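Local coordinates for protein diaminopimelate decarboxylase (PDB 2QGH) that decarboxylates meso-diaminopimelate to L-lysine with the help of pyridoxal-5'-phosphate, the last step of lysine biosynthesis in bacteria, at residues A[36-41]-A[286-291]; A[293-298]-A[305-310]; A[328-333]-A[359-364]; A[392-397]-A[404-409]. All coordinates share one frame; numbering follows the deposited sequence.

Contact 1 of 4, residues A[36-41]-A[286-291]; sequences YLYDFD and AESGEL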
loop_
_atom_site.group_PDB
_atom_site.type_symbol
_atom_site.label_atom_id
_atom_site.label_comp_id
_atom_site.label_asym_id
_atom_site.label_seq_id
_atom_site.Cartn_x
_atom_site.Cartn_y
_atom_site.Cartn_z
ATOM N N TYR A 36 -6.012 9.988 -12.034
ATOM C CA TYR A 36 -7.212 9.183 -12.056
ATOM C C TYR A 36 -8.305 10.005 -12.742
ATOM O O TYR A 36 -8.439 11.201 -12.484
ATOM C CB TYR A 36 -7.632 8.833 -10.628
ATOM C CG TYR A 36 -6.870 7.669 -10.028
ATOM C CD1 TYR A 36 -7.177 6.359 -10.384
ATOM C CD2 TYR A 36 -5.856 7.875 -9.093
ATOM C CE1 TYR A 36 -6.503 5.280 -9.827
ATOM C CE2 TYR A 36 -5.170 6.798 -8.527
ATOM C CZ TYR A 36 -5.505 5.504 -8.899
ATOM O OH TYR A 36 -4.865 4.431 -8.329
ATOM N N LEU A 37 -9.065 9.367 -13.627
ATOM C CA LEU A 37 -10.165 10.031 -14.330
ATOM C C LEU A 37 -11.444 9.220 -14.118
ATOM O O LEU A 37 -11.480 8.016 -14.404
ATOM C CB LEU A 37 -9.868 10.136 -15.831
ATOM C CG LEU A 37 -10.893 10.880 -16.698
ATOM C CD1 LEU A 37 -11.004 12.330 -16.253
ATOM C CD2 LEU A 37 -10.467 10.801 -18.160
ATOM N N TYR A 38 -12.489 9.878 -13.622
ATOM C CA TYR A 38 -13.755 9.201 -13.350
ATOM C C TYR A 38 -14.934 9.668 -14.192
ATOM O O TYR A 38 -15.238 10.863 -14.236
ATOM C CB TYR A 38 -14.150 9.367 -11.879
ATOM C CG TYR A 38 -13.129 8.857 -10.889
ATOM C CD1 TYR A 38 -12.047 9.648 -10.497
ATOM C CD2 TYR A 38 -13.233 7.571 -10.363
ATOM C CE1 TYR A 38 -11.096 9.162 -9.603
ATOM C CE2 TYR A 38 -12.291 7.078 -9.480
ATOM C CZ TYR A 38 -11.225 7.874 -9.102
ATOM O OH TYR A 38 -10.290 7.361 -8.233
ATOM N N ASP A 39 -15.594 8.719 -14.852
ATOM C CA ASP A 39 -16.787 9.019 -15.646
ATOM C C ASP A 39 -17.902 8.892 -14.618
ATOM O O ASP A 39 -18.328 7.788 -14.293
ATOM C CB ASP A 39 -17.003 7.977 -16.743
ATOM C CG ASP A 39 -18.126 8.362 -17.696
ATOM O OD1 ASP A 39 -19.090 9.037 -17.263
ATOM O OD2 ASP A 39 -18.051 7.982 -18.882
ATOM N N PHE A 40 -18.364 10.021 -14.100
ATOM C CA PHE A 40 -19.391 10.014 -13.077
ATOM C C PHE A 40 -20.731 9.379 -13.465
ATOM O O PHE A 40 -21.415 8.806 -12.606
ATOM C CB PHE A 40 -19.576 11.440 -12.550
ATOM C CG PHE A 40 -18.695 11.771 -11.359
ATOM C CD1 PHE A 40 -17.509 11.077 -11.129
ATOM C CD2 PHE A 40 -19.042 12.794 -10.478
ATOM C CE1 PHE A 40 -16.683 11.396 -10.047
ATOM C CE2 PHE A 40 -18.216 13.121 -9.390
ATOM C CZ PHE A 40 -17.037 12.416 -9.182
ATOM N N ASP A 41 -21.105 9.462 -14.742
ATOM C CA ASP A 41 -22.363 8.870 -15.195
ATOM C C ASP A 41 -22.416 7.389 -14.870
ATOM O O ASP A 41 -23.457 6.863 -14.465
ATOM C CB ASP A 41 -22.548 9.032 -16.709
ATOM C CG ASP A 41 -22.995 10.424 -17.099
ATOM O OD1 ASP A 41 -23.628 11.107 -16.263
ATOM O OD2 ASP A 41 -22.726 10.824 -18.251
ATOM N N ALA A 286 -15.820 0.758 -9.684
ATOM C CA ALA A 286 -14.745 0.187 -10.484
ATOM C C ALA A 286 -14.639 0.757 -11.908
ATOM O O ALA A 286 -13.715 1.517 -12.216
ATOM C CB ALA A 286 -14.882 -1.327 -10.540
ATOM N N GLU A 287 -15.594 0.403 -12.762
ATOM C CA GLU A 287 -15.591 0.824 -14.156
ATOM C C GLU A 287 -15.462 2.325 -14.444
ATOM O O GLU A 287 -14.805 2.708 -15.416
ATOM C CB GLU A 287 -16.835 0.265 -14.867
ATOM C CG GLU A 287 -17.019 0.777 -16.300
ATOM C CD GLU A 287 -18.248 0.197 -17.008
ATOM O OE1 GLU A 287 -19.341 0.178 -16.396
ATOM O OE2 GLU A 287 -18.122 -0.224 -18.184
ATOM N N SER A 288 -16.065 3.170 -13.613
ATOM C CA SER A 288 -16.025 4.619 -13.840
ATOM C C SER A 288 -14.648 5.261 -13.726
ATOM O O SER A 288 -14.438 6.380 -14.194
ATOM C CB SER A 288 -16.967 5.340 -12.866
ATOM O OG SER A 288 -16.345 5.567 -11.610
ATOM N N GLY A 289 -13.716 4.563 -13.094
ATOM C CA GLY A 289 -12.391 5.123 -12.915
ATOM C C GLY A 289 -11.297 4.499 -13.752
ATOM O O GLY A 289 -11.240 3.283 -13.930
ATOM N N GLU A 290 -10.426 5.352 -14.275
ATOM C CA GLU A 290 -9.313 4.891 -15.078
ATOM C C GLU A 290 -8.027 5.627 -14.740
ATOM O O GLU A 290 -8.040 6.814 -14.409
ATOM C CB GLU A 290 -9.650 5.027 -16.560
ATOM C CG GLU A 290 -10.662 3.981 -16.981
ATOM C CD GLU A 290 -10.910 3.942 -18.469
ATOM O OE1 GLU A 290 -11.427 2.907 -18.948
ATOM O OE2 GLU A 290 -10.597 4.943 -19.151
ATOM N N LEU A 291 -6.923 4.895 -14.794
ATOM C CA LEU A 291 -5.612 5.447 -14.497
ATOM C C LEU A 291 -4.875 5.806 -15.793
ATOM O O LEU A 291 -4.341 4.938 -16.491
ATOM C CB LEU A 291 -4.803 4.439 -13.674
ATOM C CG LEU A 291 -3.397 4.813 -13.204
ATOM C CD1 LEU A 291 -3.358 6.245 -12.683
ATOM C CD2 LEU A 291 -2.972 3.830 -12.128
#
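Ser288 O receives the N-H of Asp39 at 2.7 Å from Asp39 N, and the CA-H of Tyr38 also points at it, with Tyr38 CA 3.0 Å away. Strand 36-39 runs antiparallel to the start of strand 289-299, and Leu37 and Glu290 form the hydrogen-bonded pair beyond: Leu37 N lies 2.9 Å from Glu290 O, and Glu290 N returns a bond to Leu37 O. A type I turn from Ala286 to Gly289 leads into the pairing. On the face of Tyr36, Tyr38 and Leu291, the Leu291 CD1 methyl sits over the centre of the Tyr36 ring, 4.3 Å from its centroid, a CH-pi contact. The Tyr38 ring lies against the bare backbone of Gly289, with Tyr38 CD2 3.6 Å from Gly289 CA. Tyr38 CG stands beside the backbone N (chi1 -58°), which brings CD2 against Gly289 CA and sets the ring edge toward Ser288 OG, itself bonded to Val285 O. The ring hydroxyls are tied elsewhere, Tyr36 OH to Asp315 O and Tyr38 OH to Glu394 OE2. On the other face, beside Leu37, the carboxylate of Glu290 pairs with Arg329. Strand 393-397 runs parallel to strand 36-39 and bonds to it, while helix 40-52, with Asp39 at its N-cap, begins directly after the strand and meets Ser288.

Contact 2 of 4, residues A[293-298]-A[305-310]; sequences TQVLYE and RFVIVD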
loop_
_atom_site.group_PDB
_atom_site.type_symbol
_atom_site.label_atom_id
_atom_site.label_comp_id
_atom_site.label_asym_id
_atom_site.label_seq_id
_atom_site.Cartn_x
_atom_site.Cartn_y
_atom_site.Cartn_z
ATOM N N THR A 293 -1.861 7.247 -17.654
ATOM C CA THR A 293 -0.440 7.380 -17.417
ATOM C C THR A 293 0.292 7.499 -18.753
ATOM O O THR A 293 -0.119 6.908 -19.759
ATOM C CB THR A 293 0.070 6.155 -16.657
ATOM O OG1 THR A 293 1.487 6.230 -16.507
ATOM C CG2 THR A 293 -0.300 4.894 -17.400
ATOM N N GLN A 294 1.382 8.258 -18.749
ATOM C CA GLN A 294 2.176 8.489 -19.953
ATOM C C GLN A 294 3.368 7.548 -20.061
ATOM O O GLN A 294 3.912 7.105 -19.053
ATOM C CB GLN A 294 2.658 9.944 -19.961
ATOM C CG GLN A 294 3.696 10.259 -21.013
ATOM C CD GLN A 294 4.115 11.716 -20.997
ATOM O OE1 GLN A 294 5.045 12.108 -21.696
ATOM N NE2 GLN A 294 3.426 12.527 -20.202
ATOM N N VAL A 295 3.772 7.247 -21.290
ATOM C CA VAL A 295 4.915 6.365 -21.520
ATOM C C VAL A 295 6.208 7.169 -21.412
ATOM O O VAL A 295 6.337 8.217 -22.029
ATOM C CB VAL A 295 4.867 5.735 -22.923
ATOM C CG1 VAL A 295 6.091 4.844 -23.139
ATOM C CG2 VAL A 295 3.588 4.943 -23.090
ATOM N N LEU A 296 7.166 6.678 -20.634
ATOM C CA LEU A 296 8.435 7.385 -20.490
ATOM C C LEU A 296 9.513 6.783 -21.382
ATOM O O LEU A 296 10.173 7.501 -22.133
ATOM C CB LEU A 296 8.893 7.366 -19.032
ATOM C CG LEU A 296 7.916 8.012 -18.043
ATOM C CD1 LEU A 296 8.449 7.852 -16.629
ATOM C CD2 LEU A 296 7.712 9.493 -18.395
ATOM N N TYR A 297 9.681 5.465 -21.301
ATOM C CA TYR A 297 10.679 4.758 -22.106
ATOM C C TYR A 297 10.175 3.380 -22.541
ATOM O O TYR A 297 9.206 2.860 -21.992
ATOM C CB TYR A 297 11.975 4.539 -21.304
ATOM C CG TYR A 297 12.489 5.748 -20.561
ATOM C CD1 TYR A 297 12.368 5.845 -19.171
ATOM C CD2 TYR A 297 13.073 6.811 -21.250
ATOM C CE1 TYR A 297 12.812 6.971 -18.489
ATOM C CE2 TYR A 297 13.516 7.936 -20.583
ATOM C CZ TYR A 297 13.383 8.016 -19.206
ATOM O OH TYR A 297 13.811 9.156 -18.568
ATOM N N GLU A 298 10.863 2.807 -23.526
ATOM C CA GLU A 298 10.603 1.463 -24.044
ATOM C C GLU A 298 11.954 0.783 -23.862
ATOM O O GLU A 298 12.985 1.364 -24.190
ATOM C CB GLU A 298 10.242 1.496 -25.533
ATOM C CG GLU A 298 8.756 1.666 -25.832
ATOM C CD GLU A 298 8.122 0.409 -26.424
ATOM O OE1 GLU A 298 6.905 0.422 -26.698
ATOM O OE2 GLU A 298 8.843 -0.588 -26.618
ATOM N N ARG A 305 10.416 -7.198 -23.784
ATOM C CA ARG A 305 10.184 -5.769 -23.947
ATOM C C ARG A 305 9.535 -5.206 -22.702
ATOM O O ARG A 305 8.621 -5.811 -22.134
ATOM C CB ARG A 305 9.279 -5.461 -25.155
ATOM C CG ARG A 305 8.777 -4.009 -25.142
ATOM C CD ARG A 305 8.305 -3.492 -26.494
ATOM N NE ARG A 305 7.040 -4.073 -26.917
ATOM C CZ ARG A 305 5.923 -3.379 -27.117
ATOM N NH1 ARG A 305 5.904 -2.065 -26.932
ATOM N NH2 ARG A 305 4.821 -4.002 -27.514
ATOM N N PHE A 306 10.016 -4.041 -22.282
ATOM C CA PHE A 306 9.478 -3.379 -21.112
ATOM C C PHE A 306 8.950 -2.000 -21.475
ATOM O O PHE A 306 9.669 -1.176 -22.050
ATOM C CB PHE A 306 10.547 -3.243 -20.026
ATOM C CG PHE A 306 11.013 -4.554 -19.451
ATOM C CD1 PHE A 306 12.110 -5.214 -19.986
ATOM C CD2 PHE A 306 10.371 -5.110 -18.349
ATOM C CE1 PHE A 306 12.567 -6.412 -19.426
ATOM C CE2 PHE A 306 10.819 -6.303 -17.784
ATOM C CZ PHE A 306 11.920 -6.955 -18.323
ATOM N N VAL A 307 7.686 -1.756 -21.149
ATOM C CA VAL A 307 7.066 -0.465 -21.406
ATOM C C VAL A 307 6.974 0.269 -20.066
ATOM O O VAL A 307 6.091 -0.009 -19.253
ATOM C CB VAL A 307 5.660 -0.632 -22.015
ATOM C CG1 VAL A 307 4.925 0.714 -22.024
ATOM C CG2 VAL A 307 5.778 -1.191 -23.437
ATOM N N ILE A 308 7.900 1.201 -19.850
ATOM C CA ILE A 308 7.974 1.980 -18.619
ATOM C C ILE A 308 7.032 3.169 -18.649
ATOM O O ILE A 308 7.156 4.071 -19.483
ATOM C CB ILE A 308 9.425 2.457 -18.371
ATOM C CG1 ILE A 308 10.337 1.238 -18.241
ATOM C CG2 ILE A 308 9.508 3.284 -17.111
ATOM C CD1 ILE A 308 11.786 1.519 -18.591
ATOM N N VAL A 309 6.097 3.160 -17.706
ATOM C CA VAL A 309 5.077 4.182 -17.585
ATOM C C VAL A 309 5.292 5.012 -16.308
ATOM O O VAL A 309 5.982 4.564 -15.393
ATOM C CB VAL A 309 3.710 3.468 -17.634
ATOM C CG1 VAL A 309 2.815 3.903 -16.490
ATOM C CG2 VAL A 309 3.072 3.698 -18.994
ATOM N N ASP A 310 4.718 6.216 -16.233
ATOM C CA ASP A 310 4.946 7.057 -15.058
ATOM C C ASP A 310 4.090 6.827 -13.810
ATOM O O ASP A 310 4.263 7.532 -12.823
ATOM C CB ASP A 310 4.932 8.559 -15.432
ATOM C CG ASP A 310 3.609 9.027 -16.043
ATOM O OD1 ASP A 310 2.598 8.299 -15.971
ATOM O OD2 ASP A 310 3.580 10.153 -16.592
#
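Val295, Leu296 and Tyr297 face Val309 and Ile308 across a beta hairpin, strand 289-299 with strand 306-309, interrupted by a classic beta bulge. The backbone bonds define the bulge: Ile308 O takes the N-H of Leu296 (N to O 2.8 Å) and, more weakly, that of Tyr297, while Ile308 N bonds Tyr297 O at 3.0 Å. At the far end Asp310 N donates to Gln294 O, and Gln294 N in turn donates to Asp310 OD1 at 3.0 Å, approaching from above the carboxylate plane. The other oxygen of Asp310 is bonded to Thr33 OG1.

Apolar contacts occur on both faces. Val295 CG2 meets Val309 CG2 at 4.3 Å. Tyr297 CB meets Ile308 CD1 on the opposite face; at the bulge the Leu296 side chain crosses that of Asp310 at about a right angle, Leu296 CD1 3.8 Å from Asp310 CB. Leu296, Tyr297 and Ile308 pack on the second subunit, where Tyr297 OH bonds Lys112 O.

A salt bridge spans the hairpin near its connecting loop. Glu298, bent at its second torsion (chi2 -111°), sets its carboxylate nearly coplanar with the Arg305 guanidinium. Glu298 OE1, which also accepts from Leu364 N, lies 2.7 Å from Arg305 NH1, whose N-H is poorly aimed at it (122°).

Contact 3 of 4, residues A[328-333]-A[359-364]; sequences IRVITP and AHLPEL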
loop_
_atom_site.group_PDB
_atom_site.type_symbol
_atom_site.label_atom_id
_atom_site.label_comp_id
_atom_site.label_asym_id
_atom_site.label_seq_id
_atom_site.Cartn_x
_atom_site.Cartn_y
_atom_site.Cartn_z
ATOM N N ILE A 328 -5.462 -2.806 -20.196
ATOM C CA ILE A 328 -4.665 -1.640 -20.564
ATOM C C ILE A 328 -5.053 -1.241 -21.989
ATOM O O ILE A 328 -4.939 -2.032 -22.925
ATOM C CB ILE A 328 -3.145 -1.949 -20.500
ATOM C CG1 ILE A 328 -2.724 -2.156 -19.043
ATOM C CG2 ILE A 328 -2.347 -0.818 -21.145
ATOM C CD1 ILE A 328 -1.285 -2.574 -18.861
ATOM N N ARG A 329 -5.523 -0.011 -22.139
ATOM C CA ARG A 329 -5.950 0.492 -23.434
ATOM C C ARG A 329 -5.119 1.702 -23.863
ATOM O O ARG A 329 -4.887 2.618 -23.073
ATOM C CB ARG A 329 -7.432 0.876 -23.353
ATOM C CG ARG A 329 -8.011 1.480 -24.612
ATOM C CD ARG A 329 -9.324 2.155 -24.298
ATOM N NE ARG A 329 -9.156 3.084 -23.189
ATOM C CZ ARG A 329 -10.131 3.814 -22.663
ATOM N NH1 ARG A 329 -11.364 3.727 -23.147
ATOM N NH2 ARG A 329 -9.875 4.635 -21.657
ATOM N N VAL A 330 -4.664 1.701 -25.113
ATOM C CA VAL A 330 -3.882 2.819 -25.622
ATOM C C VAL A 330 -4.837 3.950 -25.982
ATOM O O VAL A 330 -5.824 3.742 -26.687
ATOM C CB VAL A 330 -3.075 2.427 -26.866
ATOM C CG1 VAL A 330 -2.314 3.640 -27.388
ATOM C CG2 VAL A 330 -2.112 1.298 -26.523
ATOM N N ILE A 331 -4.543 5.147 -25.487
ATOM C CA ILE A 331 -5.377 6.312 -25.741
ATOM C C ILE A 331 -4.884 7.105 -26.949
ATOM O O ILE A 331 -5.666 7.783 -27.623
ATOM C CB ILE A 331 -5.395 7.236 -24.510
ATOM C CG1 ILE A 331 -5.943 6.469 -23.303
ATOM C CG2 ILE A 331 -6.221 8.484 -24.803
ATOM C CD1 ILE A 331 -5.981 7.275 -22.027
ATOM N N THR A 332 -3.586 7.012 -27.216
ATOM C CA THR A 332 -2.974 7.719 -28.334
ATOM C C THR A 332 -3.049 6.909 -29.628
ATOM O O THR A 332 -2.498 5.807 -29.724
ATOM C CB THR A 332 -1.494 8.055 -28.019
ATOM O OG1 THR A 332 -1.443 9.046 -26.986
ATOM C CG2 THR A 332 -0.780 8.582 -29.257
ATOM N N PRO A 333 -3.739 7.450 -30.646
ATOM C CA PRO A 333 -3.866 6.748 -31.928
ATOM C C PRO A 333 -2.487 6.478 -32.500
ATOM O O PRO A 333 -1.870 7.366 -33.083
ATOM C CB PRO A 333 -4.666 7.727 -32.781
ATOM C CG PRO A 333 -4.248 9.068 -32.231
ATOM C CD PRO A 333 -4.285 8.817 -30.740
ATOM N N ALA A 359 1.815 -8.412 -21.813
ATOM C CA ALA A 359 0.667 -7.735 -22.408
ATOM C C ALA A 359 1.000 -7.607 -23.883
ATOM O O ALA A 359 2.138 -7.828 -24.284
ATOM C CB ALA A 359 0.477 -6.357 -21.795
ATOM N N HIS A 360 0.020 -7.245 -24.694
ATOM C CA HIS A 360 0.256 -7.110 -26.122
ATOM C C HIS A 360 -0.156 -5.726 -26.594
ATOM O O HIS A 360 -1.343 -5.396 -26.637
ATOM C CB HIS A 360 -0.511 -8.208 -26.865
ATOM C CG HIS A 360 -0.117 -9.592 -26.449
ATOM N ND1 HIS A 360 1.130 -10.119 -26.708
ATOM C CD2 HIS A 360 -0.775 -10.527 -25.722
ATOM C CE1 HIS A 360 1.227 -11.316 -26.156
ATOM N NE2 HIS A 360 0.085 -11.587 -25.550
ATOM N N LEU A 361 0.833 -4.910 -26.944
ATOM C CA LEU A 361 0.561 -3.550 -27.387
ATOM C C LEU A 361 1.417 -3.131 -28.572
ATOM O O LEU A 361 2.470 -3.710 -28.835
ATOM C CB LEU A 361 0.806 -2.571 -26.233
ATOM C CG LEU A 361 0.042 -2.774 -24.920
ATOM C CD1 LEU A 361 0.478 -1.715 -23.919
ATOM C CD2 LEU A 361 -1.461 -2.694 -25.172
ATOM N N PRO A 362 0.965 -2.113 -29.316
ATOM C CA PRO A 362 1.742 -1.646 -30.467
ATOM C C PRO A 362 2.977 -0.947 -29.918
ATOM O O PRO A 362 3.015 -0.598 -28.731
ATOM C CB PRO A 362 0.790 -0.677 -31.151
ATOM C CG PRO A 362 0.010 -0.114 -29.999
ATOM C CD PRO A 362 -0.284 -1.347 -29.176
ATOM N N GLU A 363 3.992 -0.748 -30.750
ATOM C CA GLU A 363 5.178 -0.075 -30.252
ATOM C C GLU A 363 4.759 1.342 -29.909
ATOM O O GLU A 363 4.103 2.013 -30.706
ATOM C CB GLU A 363 6.301 -0.057 -31.293
ATOM C CG GLU A 363 7.614 0.446 -30.708
ATOM C CD GLU A 363 8.778 0.365 -31.673
ATOM O OE1 GLU A 363 9.910 0.698 -31.255
ATOM O OE2 GLU A 363 8.565 -0.026 -32.843
ATOM N N LEU A 364 5.113 1.786 -28.710
ATOM C CA LEU A 364 4.758 3.128 -28.264
ATOM C C LEU A 364 6.029 3.925 -28.103
ATOM O O LEU A 364 7.121 3.365 -28.038
ATOM C CB LEU A 364 4.026 3.078 -26.920
ATOM C CG LEU A 364 2.722 2.280 -26.797
ATOM C CD1 LEU A 364 2.400 2.055 -25.328
ATOM C CD2 LEU A 364 1.587 3.019 -27.490
#
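Ile328 and Val330 face Leu361 across two strands that share no hydrogen bond: the nearest CA atoms are 8.0 Å apart, those of Val330 and Leu361, with Ile328 CA and Ala359 CA at 8.3 Å. Each strand is paired to another partner, 328-330 with strand 369-372 and 354-361 with strand 340-345, so only side chains bridge between them. All belong to one curled mixed sheet in the C-terminal beta domain common to decarboxylases of this family, and here the side chains between the two strands are aliphatic. The Ile328 side chain crosses that of Leu361 at about a right angle, Ile328 CG2 touching Leu361 CD1 at 4.1 Å. Val330 presents both methyls. CG2, which lies beside the backbone N, meets Leu361 CD2 at 4.3 Å and the Pro362 ring at CD. The Val330 and Leu364 side chains pass in opposite directions, with Val330 CG1, anti to the backbone N (chi1 178°), 4.0 Å from Leu364 CD2. Leu364 also touches Ile370 and Val295, and Ile328 touches Val344.

Contact 4 of 4, residues A[392-397]-A[404-409]; sequences LLELAL and VIRKRE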
loop_
_atom_site.group_PDB
_atom_site.type_symbol
_atom_site.label_atom_id
_atom_site.label_comp_id
_atom_site.label_asym_id
_atom_site.label_seq_id
_atom_site.Cartn_x
_atom_site.Cartn_y
_atom_site.Cartn_z
ATOM N N LEU A 392 -1.649 11.124 -6.605
ATOM C CA LEU A 392 -2.123 11.669 -7.867
ATOM C C LEU A 392 -3.314 12.637 -7.855
ATOM O O LEU A 392 -4.071 12.748 -6.879
ATOM C CB LEU A 392 -2.448 10.510 -8.813
ATOM C CG LEU A 392 -1.378 9.424 -8.898
ATOM C CD1 LEU A 392 -1.820 8.324 -9.865
ATOM C CD2 LEU A 392 -0.065 10.056 -9.337
ATOM N N LEU A 393 -3.449 13.324 -8.984
ATOM C CA LEU A 393 -4.520 14.270 -9.270
ATOM C C LEU A 393 -5.720 13.416 -9.682
ATOM O O LEU A 393 -5.579 12.459 -10.442
ATOM C CB LEU A 393 -4.103 15.159 -10.451
ATOM C CG LEU A 393 -5.169 15.897 -11.275
ATOM C CD1 LEU A 393 -5.581 17.175 -10.563
ATOM C CD2 LEU A 393 -4.611 16.230 -12.667
ATOM N N GLU A 394 -6.898 13.749 -9.182
ATOM C CA GLU A 394 -8.082 12.993 -9.540
ATOM C C GLU A 394 -9.065 13.919 -10.234
ATOM O O GLU A 394 -9.436 14.954 -9.692
ATOM C CB GLU A 394 -8.710 12.352 -8.295
ATOM C CG GLU A 394 -7.978 11.103 -7.825
ATOM C CD GLU A 394 -8.707 10.362 -6.709
ATOM O OE1 GLU A 394 -8.790 10.889 -5.580
ATOM O OE2 GLU A 394 -9.204 9.247 -6.962
ATOM N N LEU A 395 -9.467 13.535 -11.445
ATOM C CA LEU A 395 -10.394 14.323 -12.253
ATOM C C LEU A 395 -11.717 13.609 -12.480
ATOM O O LEU A 395 -11.767 12.382 -12.542
ATOM C CB LEU A 395 -9.763 14.628 -13.616
ATOM C CG LEU A 395 -8.511 15.504 -13.601
ATOM C CD1 LEU A 395 -7.828 15.470 -14.964
ATOM C CD2 LEU A 395 -8.910 16.918 -13.216
ATOM N N ALA A 396 -12.785 14.384 -12.624
ATOM C CA ALA A 396 -14.101 13.806 -12.863
ATOM C C ALA A 396 -14.730 14.387 -14.119
ATOM O O ALA A 396 -14.467 15.529 -14.490
ATOM C CB ALA A 396 -15.018 14.050 -11.662
ATOM N N LEU A 397 -15.555 13.582 -14.775
ATOM C CA LEU A 397 -16.249 14.009 -15.982
ATOM C C LEU A 397 -17.736 14.009 -15.645
ATOM O O LEU A 397 -18.264 12.992 -15.191
ATOM C CB LEU A 397 -15.975 13.018 -17.116
ATOM C CG LEU A 397 -16.172 13.429 -18.581
ATOM C CD1 LEU A 397 -15.992 12.192 -19.447
ATOM C CD2 LEU A 397 -17.540 14.022 -18.806
ATOM N N VAL A 404 -11.467 19.015 -11.428
ATOM C CA VAL A 404 -10.605 18.343 -10.462
ATOM C C VAL A 404 -11.377 17.997 -9.196
ATOM O O VAL A 404 -12.052 18.856 -8.619
ATOM C CB VAL A 404 -9.377 19.244 -10.095
ATOM C CG1 VAL A 404 -9.786 20.699 -10.087
ATOM C CG2 VAL A 404 -8.811 18.863 -8.735
ATOM N N ILE A 405 -11.296 16.733 -8.776
ATOM C CA ILE A 405 -11.974 16.306 -7.558
ATOM C C ILE A 405 -10.972 15.992 -6.443
ATOM O O ILE A 405 -11.354 15.694 -5.318
ATOM C CB ILE A 405 -12.945 15.115 -7.809
ATOM C CG1 ILE A 405 -12.230 13.941 -8.463
ATOM C CG2 ILE A 405 -14.103 15.586 -8.684
ATOM C CD1 ILE A 405 -13.124 12.713 -8.605
ATOM N N ARG A 406 -9.687 16.059 -6.773
ATOM C CA ARG A 406 -8.605 15.897 -5.794
ATOM C C ARG A 406 -7.339 16.497 -6.388
ATOM O O ARG A 406 -6.791 15.992 -7.365
ATOM C CB ARG A 406 -8.324 14.441 -5.413
ATOM C CG ARG A 406 -7.293 14.369 -4.281
ATOM C CD ARG A 406 -6.948 12.952 -3.837
ATOM N NE ARG A 406 -6.100 12.260 -4.806
ATOM C CZ ARG A 406 -5.594 11.042 -4.620
ATOM N NH1 ARG A 406 -5.852 10.374 -3.495
ATOM N NH2 ARG A 406 -4.830 10.486 -5.555
ATOM N N LYS A 407 -6.875 17.584 -5.800
ATOM C CA LYS A 407 -5.678 18.217 -6.313
ATOM C C LYS A 407 -4.483 17.299 -6.104
ATOM O O LYS A 407 -4.446 16.530 -5.148
ATOM C CB LYS A 407 -5.449 19.553 -5.608
ATOM C CG LYS A 407 -4.264 20.345 -6.150
ATOM C CD LYS A 407 -4.518 20.827 -7.583
ATOM C CE LYS A 407 -4.388 19.734 -8.661
ATOM N NZ LYS A 407 -2.994 19.280 -8.940
ATOM N N ARG A 408 -3.512 17.362 -7.008
ATOM C CA ARG A 408 -2.326 16.532 -6.860
ATOM C C ARG A 408 -1.521 17.031 -5.667
ATOM O O ARG A 408 -1.518 18.219 -5.353
ATOM C CB ARG A 408 -1.455 16.583 -8.107
ATOM C CG ARG A 408 -0.355 15.526 -8.096
ATOM C CD ARG A 408 0.667 15.775 -9.180
ATOM N NE ARG A 408 0.029 15.937 -10.482
ATOM C CZ ARG A 408 -0.563 14.964 -11.176
ATOM N NH1 ARG A 408 -0.615 13.715 -10.711
ATOM N NH2 ARG A 408 -1.117 15.257 -12.349
ATOM N N GLU A 409 -0.836 16.112 -5.002
ATOM C CA GLU A 409 -0.032 16.455 -3.840
ATOM C C GLU A 409 1.292 17.123 -4.236
ATOM O O GLU A 409 1.953 16.708 -5.195
ATOM C CB GLU A 409 0.252 15.181 -3.058
ATOM C CG GLU A 409 -0.023 15.263 -1.577
ATOM C CD GLU A 409 -0.158 13.882 -0.977
ATOM O OE1 GLU A 409 0.576 12.978 -1.436
ATOM O OE2 GLU A 409 -0.989 13.702 -0.055
HETATM O O HOH W 1 -2.767 8.298 -5.841
HETATM O O HOH W 2 -3.677 13.992 -3.912
#
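Arg406 grips Leu392 O side-on with two nitrogens, NH2 at 2.7 Å and NE at 2.9 Å from that oxygen. NE comes nearly along the C=O axis, whereas NH2 sits above the carbonyl plane. A bend at chi3 (74°) sets the guanidinium against Leu392 O, and its NH2 also donates to a water held by Leu392 N. Over one guanidinium face stands Glu394 OE1, 3.1 Å from Arg406 NE. No N-H points at it, so the salt bridge is one of charges, with the two planes turned 51° apart. The other oxygen of Glu394 bonds Ser380 OG and the hydroxyl of Tyr38. Glu394 N donates to Arg406 O, and Glu394 O accepts from Ile405 N (2.7 Å) and Arg406 N (3.1 Å). Leu393 CB lies over the face of the Arg408 guanidinium, whose NH2 is 3.5 Å from it and whose NH1 bonds Pro34 O. Leu393 CD1 packs on Val404 CG2 and on the bent chain of Lys407, while Ala396 CB rests against Ile405. Two donors on Glu394 O, from consecutive residues, are the mark of a classic beta bulge, here in the hairpin of strands 393-397 and 402-406.

In the fold
All four contacts reach one curled sheet, the beta domain that stands beside the barrel. Contacts 1 and 4 adjoin through strands 35-39 and 393-397, their centres about 11 Å apart, and contact 1 lies nearest the chain's centre, about 14 Å from it. Contact 2 continues strand 289-299 from contact 1 to a distant part of the sheet. Contacts 2 and 4 are both bulged hairpins, buried and each touching the second subunit. Charges feature in both, while contact 3 is partly buried, purely apolar and without backbone bonds. It is tied to its neighbours by polar atoms instead, Arg305 NH2 to Leu361 O from contact 2 and Arg329 to Glu290 in contact 1.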